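Local coordinates for protein lectin (Pleurotus ostreatus, PDB 6LI7) that binds N-acetylgalactosamine through a bound calcium ion and probably acts as a calcium-dependent mushroom lectin, at residues Ala258-Thr263 with Ser275-Ala280; Val233-Phe238 with Asn298-Gly303. One frame throughout, in Å; residues are numbered along the deposited sequence.

Contact 1 (Ala258-Thr263 with Ser275-Ala280). With CA (calcium ion), chain E; NGA (2-acetamido-2-deoxy-beta-D-galactopyranose), chain I.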
loop_
_atom_site.group_PDB
_atom_site.type_symbol
_atom_site.label_atom_id
_atom_site.label_comp_id
_atom_site.label_asym_id
_atom_site.label_seq_id
_atom_site.Cartn_x
_atom_site.Cartn_y
_atom_site.Cartn_z
ATOM N N ALA A 258 11.135 -3.532 15.354
ATOM C CA ALA A 258 11.890 -4.571 16.070
ATOM C C ALA A 258 12.073 -4.209 17.553
ATOM O O ALA A 258 12.351 -3.065 17.873
ATOM C CB ALA A 258 13.230 -4.772 15.389
ATOM N N ASP A 259 12.064 -5.241 18.380
ATOM C CA ASP A 259 12.526 -5.201 19.775
ATOM C C ASP A 259 13.968 -5.738 19.877
ATOM O O ASP A 259 14.091 -6.944 19.700
ATOM C CB ASP A 259 11.605 -6.018 20.664
ATOM C CG ASP A 259 12.019 -6.010 22.130
ATOM O OD1 ASP A 259 13.153 -5.563 22.426
ATOM O OD2 ASP A 259 11.175 -6.394 22.953
ATOM N N ASP A 260 14.909 -4.856 19.599
ATOM C CA ASP A 260 15.122 -3.510 20.203
ATOM C C ASP A 260 15.356 -2.573 19.025
ATOM O O ASP A 260 14.960 -1.407 19.096
ATOM C CB ASP A 260 16.230 -3.486 21.259
ATOM C CG ASP A 260 15.687 -3.824 22.632
ATOM O OD1 ASP A 260 14.907 -2.981 23.137
ATOM O OD2 ASP A 260 15.947 -4.961 23.130
ATOM N N ARG A 261 15.939 -3.086 17.922
ATOM C CA ARG A 261 16.394 -2.216 16.805
ATOM C C ARG A 261 16.662 -3.084 15.567
ATOM O O ARG A 261 16.711 -4.313 15.706
ATOM C CB ARG A 261 17.641 -1.437 17.240
ATOM C CG ARG A 261 18.889 -2.296 17.443
ATOM C CD ARG A 261 20.084 -1.658 18.161
ATOM N NE ARG A 261 20.137 -0.234 17.907
ATOM C CZ ARG A 261 19.873 0.714 18.813
ATOM N NH1 ARG A 261 19.599 0.378 20.066
ATOM N NH2 ARG A 261 19.882 1.994 18.464
ATOM N N TYR A 262 16.712 -2.490 14.371
ATOM C CA TYR A 262 16.926 -3.275 13.132
ATOM C C TYR A 262 17.670 -2.371 12.157
ATOM O O TYR A 262 17.617 -1.121 12.294
ATOM C CB TYR A 262 15.631 -3.826 12.491
ATOM C CG TYR A 262 14.787 -2.724 11.911
ATOM C CD1 TYR A 262 13.942 -1.969 12.721
ATOM C CD2 TYR A 262 14.998 -2.296 10.615
ATOM C CE1 TYR A 262 13.257 -0.865 12.213
ATOM C CE2 TYR A 262 14.371 -1.171 10.112
ATOM C CZ TYR A 262 13.479 -0.462 10.904
ATOM O OH TYR A 262 12.890 0.644 10.371
ATOM N N THR A 263 18.273 -3.017 11.164
ATOM C CA THR A 263 18.663 -2.398 9.883
ATOM C C THR A 263 18.159 -3.289 8.761
ATOM O O THR A 263 18.319 -4.560 8.864
ATOM C CB THR A 263 20.181 -2.253 9.753
ATOM O OG1 THR A 263 20.636 -1.548 10.902
ATOM C CG2 THR A 263 20.584 -1.508 8.493
ATOM N N SER A 275 14.783 1.858 15.921
ATOM C CA SER A 275 15.082 1.376 17.273
ATOM C C SER A 275 13.841 1.469 18.145
ATOM O O SER A 275 14.020 1.774 19.296
ATOM C CB SER A 275 16.228 2.184 17.850
ATOM O OG SER A 275 15.979 3.576 17.716
ATOM N N SER A 276 12.648 1.219 17.617
ATOM C CA SER A 276 11.405 1.318 18.412
ATOM C C SER A 276 10.526 0.102 18.160
ATOM O O SER A 276 10.295 -0.241 17.010
ATOM C CB SER A 276 10.669 2.591 18.085
ATOM O OG SER A 276 9.444 2.589 18.758
ATOM N N TYR A 277 10.039 -0.506 19.228
ATOM C CA TYR A 277 9.060 -1.584 19.157
ATOM C C TYR A 277 7.663 -1.017 19.422
ATOM O O TYR A 277 6.757 -1.813 19.417
ATOM C CB TYR A 277 9.457 -2.732 20.066
ATOM C CG TYR A 277 9.730 -2.380 21.503
ATOM C CD1 TYR A 277 8.701 -2.331 22.421
ATOM C CD2 TYR A 277 11.024 -2.227 21.955
ATOM C CE1 TYR A 277 8.941 -2.060 23.755
ATOM C CE2 TYR A 277 11.294 -1.935 23.278
ATOM C CZ TYR A 277 10.239 -1.854 24.180
ATOM O OH TYR A 277 10.465 -1.598 25.500
ATOM N N THR A 278 7.498 0.305 19.501
ATOM C CA THR A 278 6.157 0.920 19.705
ATOM C C THR A 278 5.785 1.810 18.515
ATOM O O THR A 278 4.557 2.091 18.368
ATOM C CB THR A 278 6.096 1.745 21.001
ATOM O OG1 THR A 278 7.101 2.759 20.910
ATOM C CG2 THR A 278 6.235 0.902 22.246
ATOM N N VAL A 279 6.766 2.255 17.705
ATOM C CA VAL A 279 6.518 3.082 16.497
ATOM C C VAL A 279 7.181 2.387 15.308
ATOM O O VAL A 279 8.417 2.338 15.258
ATOM C CB VAL A 279 7.084 4.500 16.677
ATOM C CG1 VAL A 279 6.860 5.318 15.434
ATOM C CG2 VAL A 279 6.509 5.206 17.913
ATOM N N ALA A 280 6.382 1.936 14.359
ATOM C CA ALA A 280 6.846 1.162 13.187
ATOM C C ALA A 280 7.328 2.127 12.104
ATOM O O ALA A 280 6.849 3.271 12.052
ATOM C CB ALA A 280 5.765 0.272 12.674
HETATM CA CA CA E . 14.527 -6.473 24.095
HETATM C C1 NGA I . 12.135 -4.427 28.286
HETATM C C2 NGA I . 13.463 -4.639 27.507
HETATM C C3 NGA I . 13.258 -4.087 26.084
HETATM C C4 NGA I . 11.999 -4.746 25.512
HETATM C C5 NGA I . 10.781 -4.761 26.485
HETATM C C6 NGA I . 9.603 -5.471 25.854
HETATM C C7 NGA I . 15.505 -4.846 28.888
HETATM C C8 NGA I . 16.657 -4.073 29.477
HETATM N N2 NGA I . 14.630 -4.075 28.230
HETATM O O1 NGA I . 12.270 -4.743 29.628
HETATM O O3 NGA I . 14.373 -4.395 25.166
HETATM O O4 NGA I . 12.379 -6.130 25.147
HETATM O O5 NGA I . 11.193 -5.392 27.744
HETATM O O6 NGA I . 8.465 -5.455 26.651
HETATM O O7 NGA I . 15.429 -6.089 29.054
HETATM O O HOH W 1 12.988 -1.187 15.812
HETATM O O HOH W 2 18.969 4.682 18.977
#
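In the calcium-dependent sugar site, the Tyr277 ring lies beside the Asp259-Asp260 pair, whose CA atoms are only 3.1 Å apart. That spacing indicates a cis-like peptide, strongly twisted from planarity (omega about 54° as modelled), and recalls the DcisD motif of PA14-type adhesins. It lets both carboxylates meet one calcium ion, through Asp259 OD1 (2.4 Å) and Asp260 OD2 (2.3 Å). Asn301, Gly303 and Pro305 complete the protein ligands; the sugar adds O3 and O4. Asp259 OD2 and Asp260 OD1 lie 2.5 Å from sugar O4 and O3, respectively. Tyr277 CG sits between its backbone N and carbonyl carbon (chi1 54°), which brings CD2 to 3.9 Å from Asp259 CG. Asp259 OD2 lies over one ring face, whereas Asp260 OD1 approaches the ring edge near its plane, 3.8 Å from CE2. Ser275 CB packs 3.7 Å above the Arg261 guanidinium face, offset toward the rim near NH2, which donates to an in-plane water. No direct hydrogen bond joins the segments; another water donates to Ala258 O and accepts weakly from Ser276 N. Trp364 NE1 donates to Asp259 OD2 and Gly302 N to Asp260 OD2, steadying both carboxylates. O3/O4 coordination is consistent with recognition centred on this vicinal pair, calcium probably offsetting the acids' charge, while Tyr277 lies against sugar C4 and C5 through its OH and CE2/CZ side.

Contact 2 (Val233-Phe238 with Asn298-Gly303). With CA (calcium ion), chain E; NAG (2-acetamido-2-deoxy-beta-D-glucopyranose), chain D; NGA (2-acetamido-2-deoxy-beta-D-galactopyranose), chain I.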
loop_
_atom_site.group_PDB
_atom_site.type_symbol
_atom_site.label_atom_id
_atom_site.label_comp_id
_atom_site.label_asym_id
_atom_site.label_seq_id
_atom_site.Cartn_x
_atom_site.Cartn_y
_atom_site.Cartn_z
ATOM N N VAL A 233 21.092 -11.227 24.647
ATOM C CA VAL A 233 21.595 -9.934 24.119
ATOM C C VAL A 233 22.388 -10.276 22.857
ATOM O O VAL A 233 23.044 -11.301 22.858
ATOM C CB VAL A 233 22.440 -9.171 25.148
ATOM C CG1 VAL A 233 23.024 -7.910 24.534
ATOM C CG2 VAL A 233 21.619 -8.841 26.400
ATOM N N GLY A 234 22.232 -9.525 21.779
ATOM C CA GLY A 234 22.962 -9.832 20.532
ATOM C C GLY A 234 22.169 -9.543 19.273
ATOM O O GLY A 234 20.941 -9.205 19.367
ATOM N N SER A 235 22.852 -9.679 18.135
ATOM C CA SER A 235 22.337 -9.408 16.780
ATOM C C SER A 235 22.017 -10.727 16.089
ATOM O O SER A 235 22.677 -11.748 16.312
ATOM C CB SER A 235 23.297 -8.601 16.023
ATOM O OG SER A 235 23.348 -7.295 16.550
ATOM N N ARG A 236 20.950 -10.729 15.318
ATOM C CA ARG A 236 20.442 -11.915 14.619
ATOM C C ARG A 236 20.030 -11.437 13.232
ATOM O O ARG A 236 19.652 -10.259 13.075
ATOM C CB ARG A 236 19.281 -12.544 15.385
ATOM C CG ARG A 236 19.558 -12.809 16.865
ATOM C CD ARG A 236 20.481 -14.008 16.971
ATOM N NE ARG A 236 20.742 -14.494 18.307
ATOM C CZ ARG A 236 21.687 -14.047 19.139
ATOM N NH1 ARG A 236 22.471 -13.038 18.821
ATOM N NH2 ARG A 236 21.814 -14.606 20.333
ATOM N N ALA A 237 20.145 -12.292 12.229
ATOM C CA ALA A 237 19.846 -11.849 10.863
ATOM C C ALA A 237 18.719 -12.721 10.364
ATOM O O ALA A 237 18.573 -13.879 10.841
ATOM C CB ALA A 237 21.079 -11.906 9.982
ATOM N N PHE A 238 17.958 -12.148 9.439
ATOM C CA PHE A 238 16.743 -12.740 8.839
ATOM C C PHE A 238 16.764 -12.428 7.332
ATOM O O PHE A 238 17.169 -11.312 6.914
ATOM C CB PHE A 238 15.495 -12.179 9.543
ATOM C CG PHE A 238 15.549 -12.343 11.047
ATOM C CD1 PHE A 238 16.208 -11.421 11.831
ATOM C CD2 PHE A 238 15.023 -13.459 11.653
ATOM C CE1 PHE A 238 16.361 -11.603 13.191
ATOM C CE2 PHE A 238 15.111 -13.619 13.024
ATOM C CZ PHE A 238 15.772 -12.690 13.794
ATOM N N ASN A 298 19.191 -7.133 9.904
ATOM C CA ASN A 298 20.004 -7.286 11.118
ATOM C C ASN A 298 19.199 -6.678 12.276
ATOM O O ASN A 298 19.097 -5.448 12.326
ATOM C CB ASN A 298 21.350 -6.572 10.937
ATOM C CG ASN A 298 22.156 -6.538 12.218
ATOM O OD1 ASN A 298 21.807 -7.187 13.222
ATOM N ND2 ASN A 298 23.246 -5.798 12.179
ATOM N N ALA A 299 18.670 -7.509 13.162
ATOM C CA ALA A 299 17.877 -7.065 14.346
ATOM C C ALA A 299 18.680 -7.360 15.608
ATOM O O ALA A 299 19.267 -8.438 15.679
ATOM C CB ALA A 299 16.520 -7.736 14.400
ATOM N N THR A 300 18.676 -6.429 16.564
ATOM C CA THR A 300 19.509 -6.523 17.780
ATOM C C THR A 300 18.606 -6.514 19.019
ATOM O O THR A 300 17.783 -5.614 19.123
ATOM C CB THR A 300 20.548 -5.395 17.763
ATOM O OG1 THR A 300 21.340 -5.456 16.563
ATOM C CG2 THR A 300 21.456 -5.438 18.974
ATOM N N ASN A 301 18.806 -7.469 19.916
ATOM C CA ASN A 301 18.229 -7.498 21.283
ATOM C C ASN A 301 19.212 -6.866 22.295
ATOM O O ASN A 301 20.348 -7.345 22.452
ATOM C CB ASN A 301 17.798 -8.903 21.697
ATOM C CG ASN A 301 17.038 -8.866 23.026
ATOM O OD1 ASN A 301 16.481 -7.822 23.352
ATOM N ND2 ASN A 301 17.056 -9.950 23.793
ATOM N N GLY A 302 18.783 -5.784 22.931
ATOM C CA GLY A 302 19.493 -5.104 24.028
ATOM C C GLY A 302 19.270 -5.790 25.369
ATOM O O GLY A 302 19.928 -5.399 26.334
ATOM N N GLY A 303 18.353 -6.753 25.440
ATOM C CA GLY A 303 17.946 -7.379 26.707
ATOM C C GLY A 303 16.465 -7.719 26.720
ATOM O O GLY A 303 15.679 -6.988 26.110
HETATM CA CA CA E . 14.527 -6.473 24.095
HETATM C C1 NAG D . 24.122 -5.601 13.299
HETATM C C2 NAG D . 25.557 -5.161 12.940
HETATM C C3 NAG D . 26.350 -5.078 14.240
HETATM C C4 NAG D . 25.808 -3.813 14.909
HETATM C C5 NAG D . 24.327 -4.094 15.163
HETATM C C6 NAG D . 23.577 -2.934 15.771
HETATM C C7 NAG D . 26.455 -7.018 11.741
HETATM C C8 NAG D . 26.911 -7.515 10.404
HETATM N N2 NAG D . 26.163 -5.788 11.766
HETATM O O3 NAG D . 27.731 -4.938 13.983
HETATM O O4 NAG D . 26.608 -3.402 16.049
HETATM O O5 NAG D . 23.641 -4.399 13.938
HETATM O O6 NAG D . 23.542 -1.921 14.808
HETATM O O7 NAG D . 26.298 -7.567 12.806
HETATM C C1 NGA I . 12.135 -4.427 28.286
HETATM C C2 NGA I . 13.463 -4.639 27.507
HETATM C C3 NGA I . 13.258 -4.087 26.084
HETATM C C4 NGA I . 11.999 -4.746 25.512
HETATM C C5 NGA I . 10.781 -4.761 26.485
HETATM C C6 NGA I . 9.603 -5.471 25.854
HETATM C C7 NGA I . 15.505 -4.846 28.888
HETATM C C8 NGA I . 16.657 -4.073 29.477
HETATM N N2 NGA I . 14.630 -4.075 28.230
HETATM O O1 NGA I . 12.270 -4.743 29.628
HETATM O O3 NGA I . 14.373 -4.395 25.166
HETATM O O4 NGA I . 12.379 -6.130 25.147
HETATM O O5 NGA I . 11.193 -5.392 27.744
HETATM O O6 NGA I . 8.465 -5.455 26.651
HETATM O O7 NGA I . 15.429 -6.089 29.054
#
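Ser235 OG and Thr300 OG1 meet at 2.7 Å in a hydrogen bond whose donor may be either hydroxyl. They project from the same sheet face at a non-hydrogen-bonded antiparallel pair. The flanking pairs, Gly234 with Asn301 and Arg236 with Ala299, each close with two backbone hydrogen bonds, fixing the register. On the other face Ala299 CB packs 4.1 Å from Phe238 CE1, and Trp222 helps bury both. Arg236 turns away: bent at chi2 (-74°), it sends NH1 back to Ser235 O at 2.8 Å, while NH2 forms a salt bridge with Asp225. The exposed end, with Val233 and Gly302, is looser and lacks side-chain hydrogen bonds between the segments: Val233 CG1 touches Asn301 O (3.4 Å), while CG2 reaches only Gly302 O and Gly303 CA. The hydroxyl face instead carries a glycan, covalently joined from Asn298 ND2 to NAG C1 (1.4 Å) at an Asn-Ala-Thr sequon. At the strand's end, Asn301 OD1 accepts from Gly303 N, 72° above the amide plane, in an Asx turn; ND2 bonds to Gly304 O and Pro232 O, holding OD1 toward the calcium ion, which Gly303 O also binds. The arrangement is an antiparallel strand pair whose end runs into a calcium- and sugar-binding loop.

Overall arrangement
From the N-terminal side, the chain enters contact 2 at 233-238 on strand 234-242, then turns into strand 249-259. Contact 1 begins at its end, where 258-263 passes from the five-stranded sheet into strand 261-266 of the seven-stranded one. After the 261-266/269-274 hairpin, 275-280 returns and closes an 11-residue loop. Strand 281-285 and then 293-301 follow, and 298-303 closes contact 2 around a 59-residue loop that encloses contact 1 entirely. The two centres lie about 11 Å apart. Thr263 N and Asn298 O, at 2.8 Å, join neighbouring strands 261-266 and 293-301, while both contacts supply ligands to one calcium ion and touch the same bound sugar.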